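Local structure of restriction endonuclease EcoP15I, restriction subunit (Escherichia coli, 4ZCF) at residues T91-Y94 with I95-F99; V124-L127 with K128-A131; M163-A166 with I167-V171. The protein cleaves DNA, together with the Mod subunit, 25-27 base pairs downstream of one of two inversely oriented 5'-CAGCAG-3' sites, in an ATP-driven type III restriction system. All blocks are in the same frame, centred on the assembly; numbering follows the deposited sequence.

Contact 1: residues T91-Y94 with I95-F99; sequences TYTY and IKTIF. With AMP (adenosine monophosphate), chain H.
The Tyr94 ring crosses the Ile95 side chain at a slant, with CE1 of Tyr94 3.8 Å from CG1 of Ile95. One face of this ring carries Thr91 O, 3.6 Å above the Tyr94 plane and displaced toward the rim. Ile98 CD1 approaches the same ring obliquely. The first torsion of Tyr94 (chi1 75°) sets CG between the backbone N and the carbonyl carbon. This folds the ring back against the helix. Its hydroxyl is hydrogen-bonded to Asp226 of the AMP site. The Phe99 ring has Ile95 CG2 at its edge, in plane. The Tyr92 ring meets Lys96 alongside, and Tyr92 OH is 3.5 Å from Lys96 CD. AMP N6 approaches the Tyr92 ring obliquely. The two polar ends then part: Tyr92 OH bonds to His135 and Lys96 NZ to Tyr140.

All of this lies on the helix that follows the P-loop (Walker A) of the helicase domain. Thr91 ends the Gly-Lys-Thr signature. Its OG1 is 2.7 Å from O2P of the AMP phosphate. Its methyl CG2, the other branch, lies 3.8 Å from Ile95 CD1 and borders the ribose.

Thr93 O is gripped twice from one residue. Thr97 N donates at 2.9 Å to Thr93 O, and Thr97 OG1 donates to that oxygen at 2.6 Å. The two donors reach it from opposite faces of the carbonyl plane. Ile95 N donates to Thr91 O in the regular helical pattern.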
loop_
_atom_site.group_PDB
_atom_site.type_symbol
_atom_site.label_atom_id
_atom_site.label_comp_id
_atom_site.label_asym_id
_atom_site.label_seq_id
_atom_site.Cartn_x
_atom_site.Cartn_y
_atom_site.Cartn_z
ATOM N N THR C 91 -2.218 -31.712 1.381
ATOM C CA THR C 91 -1.924 -30.327 1.731
ATOM C C THR C 91 -1.464 -30.271 3.180
ATOM O O THR C 91 -0.373 -29.774 3.438
ATOM C CB THR C 91 -3.133 -29.428 1.407
ATOM O OG1 THR C 91 -3.576 -29.706 0.082
ATOM C CG2 THR C 91 -2.819 -27.952 1.524
ATOM N N TYR C 92 -2.267 -30.814 4.121
ATOM C CA TYR C 92 -1.888 -30.889 5.535
ATOM C C TYR C 92 -0.505 -31.569 5.709
ATOM O O TYR C 92 0.320 -31.072 6.483
ATOM C CB TYR C 92 -2.949 -31.635 6.358
ATOM C CG TYR C 92 -2.518 -31.867 7.793
ATOM C CD1 TYR C 92 -2.648 -30.870 8.752
ATOM C CD2 TYR C 92 -1.947 -33.077 8.184
ATOM C CE1 TYR C 92 -2.225 -31.071 10.065
ATOM C CE2 TYR C 92 -1.516 -33.286 9.490
ATOM C CZ TYR C 92 -1.653 -32.280 10.428
ATOM O OH TYR C 92 -1.199 -32.483 11.711
ATOM N N THR C 93 -0.270 -32.704 4.988
ATOM C CA THR C 93 0.964 -33.489 5.014
ATOM C C THR C 93 2.189 -32.670 4.586
ATOM O O THR C 93 3.179 -32.660 5.311
ATOM C CB THR C 93 0.787 -34.812 4.248
ATOM O OG1 THR C 93 -0.226 -35.604 4.886
ATOM C CG2 THR C 93 2.078 -35.607 4.148
ATOM N N TYR C 94 2.122 -31.973 3.435
ATOM C CA TYR C 94 3.236 -31.147 2.999
ATOM C C TYR C 94 3.501 -29.956 3.914
ATOM O O TYR C 94 4.652 -29.560 4.094
ATOM C CB TYR C 94 3.214 -30.822 1.494
ATOM C CG TYR C 94 2.241 -29.799 0.948
ATOM C CD1 TYR C 94 2.312 -28.459 1.340
ATOM C CD2 TYR C 94 1.425 -30.103 -0.134
ATOM C CE1 TYR C 94 1.494 -27.488 0.763
ATOM C CE2 TYR C 94 0.604 -29.142 -0.721
ATOM C CZ TYR C 94 0.635 -27.837 -0.263
ATOM O OH TYR C 94 -0.178 -26.902 -0.860
ATOM N N ILE C 95 2.442 -29.423 4.538
ATOM C CA ILE C 95 2.581 -28.324 5.488
ATOM C C ILE C 95 3.247 -28.851 6.757
ATOM O O ILE C 95 4.211 -28.246 7.227
ATOM C CB ILE C 95 1.253 -27.567 5.737
ATOM C CG1 ILE C 95 0.828 -26.801 4.457
ATOM C CG2 ILE C 95 1.410 -26.607 6.902
ATOM C CD1 ILE C 95 -0.667 -26.461 4.344
ATOM N N LYS C 96 2.778 -30.004 7.274
ATOM C CA LYS C 96 3.381 -30.617 8.458
ATOM C C LYS C 96 4.856 -30.964 8.217
ATOM O O LYS C 96 5.660 -30.791 9.122
ATOM C CB LYS C 96 2.586 -31.834 8.957
ATOM C CG LYS C 96 2.919 -32.155 10.408
ATOM C CD LYS C 96 2.101 -33.309 10.982
ATOM C CE LYS C 96 2.897 -34.090 12.005
ATOM N NZ LYS C 96 3.466 -33.221 13.078
ATOM N N THR C 97 5.217 -31.370 6.988
ATOM C CA THR C 97 6.599 -31.662 6.610
ATOM C C THR C 97 7.460 -30.374 6.644
ATOM O O THR C 97 8.592 -30.423 7.118
ATOM C CB THR C 97 6.659 -32.399 5.270
ATOM O OG1 THR C 97 5.647 -33.395 5.213
ATOM C CG2 THR C 97 7.994 -33.050 5.034
ATOM N N ILE C 98 6.909 -29.226 6.181
ATOM C CA ILE C 98 7.563 -27.912 6.198
ATOM C C ILE C 98 7.995 -27.549 7.638
ATOM O O ILE C 98 9.097 -27.025 7.846
ATOM C CB ILE C 98 6.616 -26.859 5.566
ATOM C CG1 ILE C 98 6.806 -26.810 4.052
ATOM C CG2 ILE C 98 6.756 -25.456 6.211
ATOM C CD1 ILE C 98 5.602 -26.308 3.294
ATOM N N PHE C 99 7.115 -27.861 8.619
ATOM C CA PHE C 99 7.333 -27.650 10.053
ATOM C C PHE C 99 8.355 -28.603 10.589
ATOM O O PHE C 99 9.142 -28.201 11.444
ATOM C CB PHE C 99 6.034 -27.774 10.843
ATOM C CG PHE C 99 5.181 -26.536 10.787
ATOM C CD1 PHE C 99 5.370 -25.502 11.695
ATOM C CD2 PHE C 99 4.196 -26.394 9.817
ATOM C CE1 PHE C 99 4.590 -24.343 11.628
ATOM C CE2 PHE C 99 3.416 -25.239 9.754
ATOM C CZ PHE C 99 3.619 -24.220 10.659
HETATM P P AMP H . -4.991 -28.868 -2.871
HETATM O O1P AMP H . -5.070 -28.954 -4.348
HETATM O O2P AMP H . -4.412 -30.177 -2.480
HETATM O O3P AMP H . -3.891 -27.905 -2.611
HETATM O "O5'" AMP H . -6.361 -28.461 -2.162
HETATM C "C5'" AMP H . -6.937 -29.302 -1.178
HETATM C "C4'" AMP H . -7.635 -28.515 -0.114
HETATM O "O4'" AMP H . -8.197 -29.404 0.890
HETATM C "C3'" AMP H . -6.669 -27.644 0.611
HETATM O "O3'" AMP H . -6.649 -26.358 -0.009
HETATM C "C2'" AMP H . -7.126 -27.609 2.013
HETATM O "O2'" AMP H . -7.997 -26.490 2.236
HETATM C "C1'" AMP H . -7.915 -28.862 2.213
HETATM N N9 AMP H . -7.296 -29.809 3.052
HETATM C C8 AMP H . -6.190 -30.448 2.725
HETATM N N7 AMP H . -5.860 -31.324 3.714
HETATM C C5 AMP H . -6.927 -31.217 4.718
HETATM C C6 AMP H . -7.264 -31.799 5.973
HETATM N N6 AMP H . -6.435 -32.788 6.561
HETATM N N1 AMP H . -8.394 -31.387 6.604
HETATM C C2 AMP H . -9.186 -30.456 6.092
HETATM N N3 AMP H . -8.935 -29.867 4.926
HETATM C C4 AMP H . -7.843 -30.193 4.195
#

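Contact 2: residues V124-L127 with K128-A131. With AMP (adenosine monophosphate), chain H.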
loop_
_atom_site.group_PDB
_atom_site.type_symbol
_atom_site.label_atom_id
_atom_site.label_comp_id
_atom_site.label_asym_id
_atom_site.label_seq_id
_atom_site.Cartn_x
_atom_site.Cartn_y
_atom_site.Cartn_z
ATOM N N VAL C 124 -3.868 -21.010 0.195
ATOM C CA VAL C 124 -3.699 -19.792 0.986
ATOM C C VAL C 124 -4.730 -19.707 2.125
ATOM O O VAL C 124 -4.342 -19.480 3.270
ATOM C CB VAL C 124 -3.631 -18.540 0.067
ATOM C CG1 VAL C 124 -3.711 -17.240 0.852
ATOM C CG2 VAL C 124 -2.361 -18.578 -0.788
ATOM N N ASN C 125 -6.008 -19.967 1.833
ATOM C CA ASN C 125 -7.099 -19.979 2.805
ATOM C C ASN C 125 -6.731 -20.866 3.996
ATOM O O ASN C 125 -6.747 -20.409 5.139
ATOM C CB ASN C 125 -8.384 -20.491 2.122
ATOM C CG ASN C 125 -9.667 -20.176 2.843
ATOM O OD1 ASN C 125 -10.365 -19.211 2.521
ATOM N ND2 ASN C 125 -10.029 -21.005 3.809
ATOM N N PHE C 126 -6.338 -22.116 3.711
ATOM C CA PHE C 126 -5.918 -23.107 4.696
ATOM C C PHE C 126 -4.721 -22.627 5.518
ATOM O O PHE C 126 -4.760 -22.723 6.739
ATOM C CB PHE C 126 -5.598 -24.434 3.983
ATOM C CG PHE C 126 -5.403 -25.643 4.876
ATOM C CD1 PHE C 126 -6.213 -25.847 5.992
ATOM C CD2 PHE C 126 -4.459 -26.617 4.558
ATOM C CE1 PHE C 126 -6.038 -26.964 6.803
ATOM C CE2 PHE C 126 -4.301 -27.748 5.358
ATOM C CZ PHE C 126 -5.084 -27.909 6.479
ATOM N N LEU C 127 -3.687 -22.078 4.852
ATOM C CA LEU C 127 -2.458 -21.547 5.454
ATOM C C LEU C 127 -2.694 -20.395 6.407
ATOM O O LEU C 127 -1.991 -20.294 7.411
ATOM C CB LEU C 127 -1.462 -21.111 4.380
ATOM C CG LEU C 127 -0.623 -22.218 3.748
ATOM C CD1 LEU C 127 -0.061 -21.778 2.414
ATOM C CD2 LEU C 127 0.501 -22.662 4.676
ATOM N N LYS C 128 -3.686 -19.536 6.106
ATOM C CA LYS C 128 -4.040 -18.363 6.912
ATOM C C LYS C 128 -5.079 -18.636 8.018
ATOM O O LYS C 128 -5.270 -17.793 8.887
ATOM C CB LYS C 128 -4.521 -17.230 5.986
ATOM C CG LYS C 128 -3.400 -16.629 5.143
ATOM C CD LYS C 128 -3.845 -15.365 4.423
ATOM C CE LYS C 128 -2.697 -14.694 3.719
ATOM N NZ LYS C 128 -3.149 -13.938 2.521
ATOM N N SER C 129 -5.764 -19.787 7.974
ATOM C CA SER C 129 -6.818 -20.127 8.930
ATOM C C SER C 129 -6.309 -20.252 10.338
ATOM O O SER C 129 -5.234 -20.810 10.552
ATOM C CB SER C 129 -7.572 -21.387 8.512
ATOM O OG SER C 129 -6.738 -22.527 8.600
ATOM N N ASP C 130 -7.101 -19.754 11.296
ATOM C CA ASP C 130 -6.813 -19.776 12.727
ATOM C C ASP C 130 -6.654 -21.203 13.261
ATOM O O ASP C 130 -5.747 -21.444 14.060
ATOM C CB ASP C 130 -7.906 -19.029 13.491
ATOM N N ALA C 131 -7.496 -22.148 12.796
ATOM C CA ALA C 131 -7.449 -23.556 13.223
ATOM C C ALA C 131 -6.080 -24.211 12.930
ATOM O O ALA C 131 -5.563 -24.917 13.793
ATOM C CB ALA C 131 -8.586 -24.343 12.588
HETATM P P AMP H . -4.991 -28.868 -2.871
HETATM O O1P AMP H . -5.070 -28.954 -4.348
HETATM O O2P AMP H . -4.412 -30.177 -2.480
HETATM O O3P AMP H . -3.891 -27.905 -2.611
HETATM O "O5'" AMP H . -6.361 -28.461 -2.162
HETATM C "C5'" AMP H . -6.937 -29.302 -1.178
HETATM C "C4'" AMP H . -7.635 -28.515 -0.114
HETATM O "O4'" AMP H . -8.197 -29.404 0.890
HETATM C "C3'" AMP H . -6.669 -27.644 0.611
HETATM O "O3'" AMP H . -6.649 -26.358 -0.009
HETATM C "C2'" AMP H . -7.126 -27.609 2.013
HETATM O "O2'" AMP H . -7.997 -26.490 2.236
HETATM C "C1'" AMP H . -7.915 -28.862 2.213
HETATM N N9 AMP H . -7.296 -29.809 3.052
HETATM C C8 AMP H . -6.190 -30.448 2.725
HETATM N N7 AMP H . -5.860 -31.324 3.714
HETATM C C5 AMP H . -6.927 -31.217 4.718
HETATM C C6 AMP H . -7.264 -31.799 5.973
HETATM N N6 AMP H . -6.435 -32.788 6.561
HETATM N N1 AMP H . -8.394 -31.387 6.604
HETATM C C2 AMP H . -9.186 -30.456 6.092
HETATM N N3 AMP H . -8.935 -29.867 4.926
HETATM C C4 AMP H . -7.843 -30.193 4.195
#
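This contact is the junction where helix 117-128, which carries part of the AMP site, ends and helix 130-140 begins. Ser129 is the pivot. It is the first residue to leave helical backbone angles (psi 140°), and it takes the N-cap position of the next helix.

Ser129 OG turns back to the old helix and donates to Phe126 O at 2.7 Å. The hydroxyl comes in tilted 24° from the carbonyl plane. Its first torsion (chi1 68°) places OG between the backbone N and the carbonyl carbon, within range of that oxygen. Ser129 N adds only weak bonds, to Phe126 O and to Asn125 O. The last regular turn is closed by Lys128 N, which donates to Val124 O at 2.9 Å.

The Lys128 chain runs extended beside Val124, both pointing the same way. Lys128 NZ ends 3.7 Å from CG1 of Val124, and CD and CE lie along the same methyl. Lys128 also packs on Glu191 of another chain. With an alanine in place of Lys128, the methyl CG1 of Val124 would probably lose its cover, and Glu191 of the other chain its packing partner.

On the other side of the helix, the Phe126 ring serves the nucleotide. AMP C2' lies over one face of it, and O2' is 3.6 Å from Phe126 CB. The purine is farther off, with AMP C4 4.2 Å above the ring plane and toward its rim.

Around the junction, Phe126 and Leu127 pack on helix 90-105. Val124 and Leu127 rest on strands 143-148 and 180-186, and Lys128 lies on Thr146 of the edge strand.

Contact 3: residues M163-A166 with I167-V171; sequences MPQA and IHDFV
Gln165 lies against both His168 and Asp169. Its amide runs beside the imidazole of His168, with the two planes 37° apart. It passes the Asp169 carboxylate at a slant, the planes 80° apart, and Gln165 CD is 3.9 Å from Asp169 OD1. Pro164 and Ile167 lie side by side on another flank, where CB of Pro164 meets CD1 of Ile167 at 3.8 Å. Met163 CG comes within 4.2 Å of His168 CB.

Asp169 holds the imidazole. His168 ND1 donates to Asp169 OD1 at 2.9 Å, reaching the oxygen from its anti side and somewhat out of the carboxylate plane. This bond limits rotation of the ring, whose CG stands anti to the backbone N (chi1 165°). The His168 side chain is about 3 Å from a bound manganese ion, and Asp169 may help orient it, a second-shell role if His168 is a ligand. On the other chain, Glu213 packs on Gln165 and His168, and Arg186 makes a long, weak ion pair with Asp169.

Backbone bonds of the helix set the spacing of these residues. His168 N donates to Pro164 O at 3.1 Å, and Asp169 N donates to Gln165 O at 3.0 Å. Both bonds are close to straight. Farther out, Ile167 packs on Pro212 and Phe170 on Leu184 and Leu216.

Helix 165-172 follows its N-cap residue Pro164, and the contact spans nearly all of it. That helix belongs to the connection between the adjacent parallel strands 143-148 and 180-186, a beta-alpha-beta crossover in the first RecA-like sheet of the helicase domain.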
loop_
_atom_site.group_PDB
_atom_site.type_symbol
_atom_site.label_atom_id
_atom_site.label_comp_id
_atom_site.label_asym_id
_atom_site.label_seq_id
_atom_site.Cartn_x
_atom_site.Cartn_y
_atom_site.Cartn_z
ATOM N N MET C 163 8.739 -4.606 -9.005
ATOM C CA MET C 163 9.246 -5.737 -8.229
ATOM C C MET C 163 8.047 -6.341 -7.429
ATOM O O MET C 163 7.491 -5.624 -6.580
ATOM C CB MET C 163 10.394 -5.260 -7.311
ATOM C CG MET C 163 10.989 -6.341 -6.415
ATOM S SD MET C 163 11.751 -7.738 -7.295
ATOM C CE MET C 163 13.413 -7.073 -7.650
ATOM N N PRO C 164 7.577 -7.599 -7.723
ATOM C CA PRO C 164 6.398 -8.128 -6.996
ATOM C C PRO C 164 6.567 -8.092 -5.475
ATOM O O PRO C 164 7.596 -8.554 -4.977
ATOM C CB PRO C 164 6.226 -9.545 -7.553
ATOM C CG PRO C 164 7.021 -9.591 -8.811
ATOM C CD PRO C 164 8.108 -8.577 -8.699
ATOM N N GLN C 165 5.612 -7.458 -4.739
ATOM C CA GLN C 165 5.741 -7.284 -3.285
ATOM C C GLN C 165 5.957 -8.528 -2.466
ATOM O O GLN C 165 6.747 -8.484 -1.522
ATOM C CB GLN C 165 4.715 -6.330 -2.673
ATOM C CG GLN C 165 5.256 -4.903 -2.572
ATOM C CD GLN C 165 6.103 -4.578 -1.346
ATOM O OE1 GLN C 165 5.725 -4.823 -0.197
ATOM N NE2 GLN C 165 7.202 -3.865 -1.565
ATOM N N ALA C 166 5.286 -9.638 -2.847
ATOM C CA ALA C 166 5.397 -10.959 -2.217
ATOM C C ALA C 166 6.863 -11.437 -2.252
ATOM O O ALA C 166 7.401 -11.783 -1.199
ATOM C CB ALA C 166 4.505 -11.950 -2.938
ATOM N N ILE C 167 7.517 -11.369 -3.445
ATOM C CA ILE C 167 8.924 -11.735 -3.667
ATOM C C ILE C 167 9.899 -10.856 -2.841
ATOM O O ILE C 167 10.694 -11.401 -2.066
ATOM C CB ILE C 167 9.276 -11.887 -5.183
ATOM C CG1 ILE C 167 8.529 -13.100 -5.779
ATOM C CG2 ILE C 167 10.812 -12.042 -5.404
ATOM C CD1 ILE C 167 7.952 -12.883 -7.092
ATOM N N HIS C 168 9.790 -9.510 -2.956
ATOM C CA HIS C 168 10.583 -8.563 -2.163
ATOM C C HIS C 168 10.525 -8.967 -0.676
ATOM O O HIS C 168 11.559 -9.280 -0.106
ATOM C CB HIS C 168 10.088 -7.108 -2.356
ATOM C CG HIS C 168 10.625 -6.165 -1.316
ATOM N ND1 HIS C 168 9.847 -5.755 -0.244
ATOM C CD2 HIS C 168 11.876 -5.673 -1.155
ATOM C CE1 HIS C 168 10.637 -5.004 0.508
ATOM N NE2 HIS C 168 11.867 -4.926 -0.001
ATOM N N ASP C 169 9.309 -9.038 -0.094
ATOM C CA ASP C 169 9.049 -9.407 1.306
ATOM C C ASP C 169 9.550 -10.785 1.719
ATOM O O ASP C 169 10.000 -10.935 2.847
ATOM C CB ASP C 169 7.548 -9.325 1.610
ATOM C CG ASP C 169 6.896 -7.964 1.424
ATOM O OD1 ASP C 169 7.635 -6.957 1.287
ATOM O OD2 ASP C 169 5.651 -7.903 1.437
ATOM N N PHE C 170 9.419 -11.801 0.842
ATOM C CA PHE C 170 9.846 -13.161 1.143
ATOM C C PHE C 170 11.373 -13.216 1.192
ATOM O O PHE C 170 11.930 -13.743 2.149
ATOM C CB PHE C 170 9.252 -14.180 0.126
ATOM C CG PHE C 170 9.761 -15.611 0.229
ATOM C CD1 PHE C 170 9.230 -16.491 1.162
ATOM C CD2 PHE C 170 10.746 -16.082 -0.639
ATOM C CE1 PHE C 170 9.680 -17.813 1.236
ATOM C CE2 PHE C 170 11.187 -17.410 -0.575
ATOM C CZ PHE C 170 10.665 -18.260 0.376
ATOM N N VAL C 171 12.034 -12.669 0.163
ATOM C CA VAL C 171 13.489 -12.608 0.050
ATOM C C VAL C 171 14.083 -11.786 1.236
ATOM O O VAL C 171 14.969 -12.279 1.938
ATOM C CB VAL C 171 13.896 -12.072 -1.360
ATOM C CG1 VAL C 171 15.344 -11.594 -1.393
ATOM C CG2 VAL C 171 13.654 -13.123 -2.437
#

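How the contacts relate
Contacts 1 and 2 both contribute to the AMP site. Their centres are 13 Å apart and their side chains touch. Thr91 CG2 is 3.7 Å from Phe126 CD2, and Ile95 CD1 is 4.0 Å from Leu127 CD2. The P-loop helix supplies residues at the phosphate and the base, while helix 117-128 supplies a ring at the ribose. Contact 3 stands apart, with centres about 23 Å from contact 1 and 20 Å from contact 2. Its nearest atoms are about 10 Å from either. Its helix packs against the same parallel sheet, but it lies by the manganese ion, and its nearest atom is about 7 Å from the bound nucleic acid.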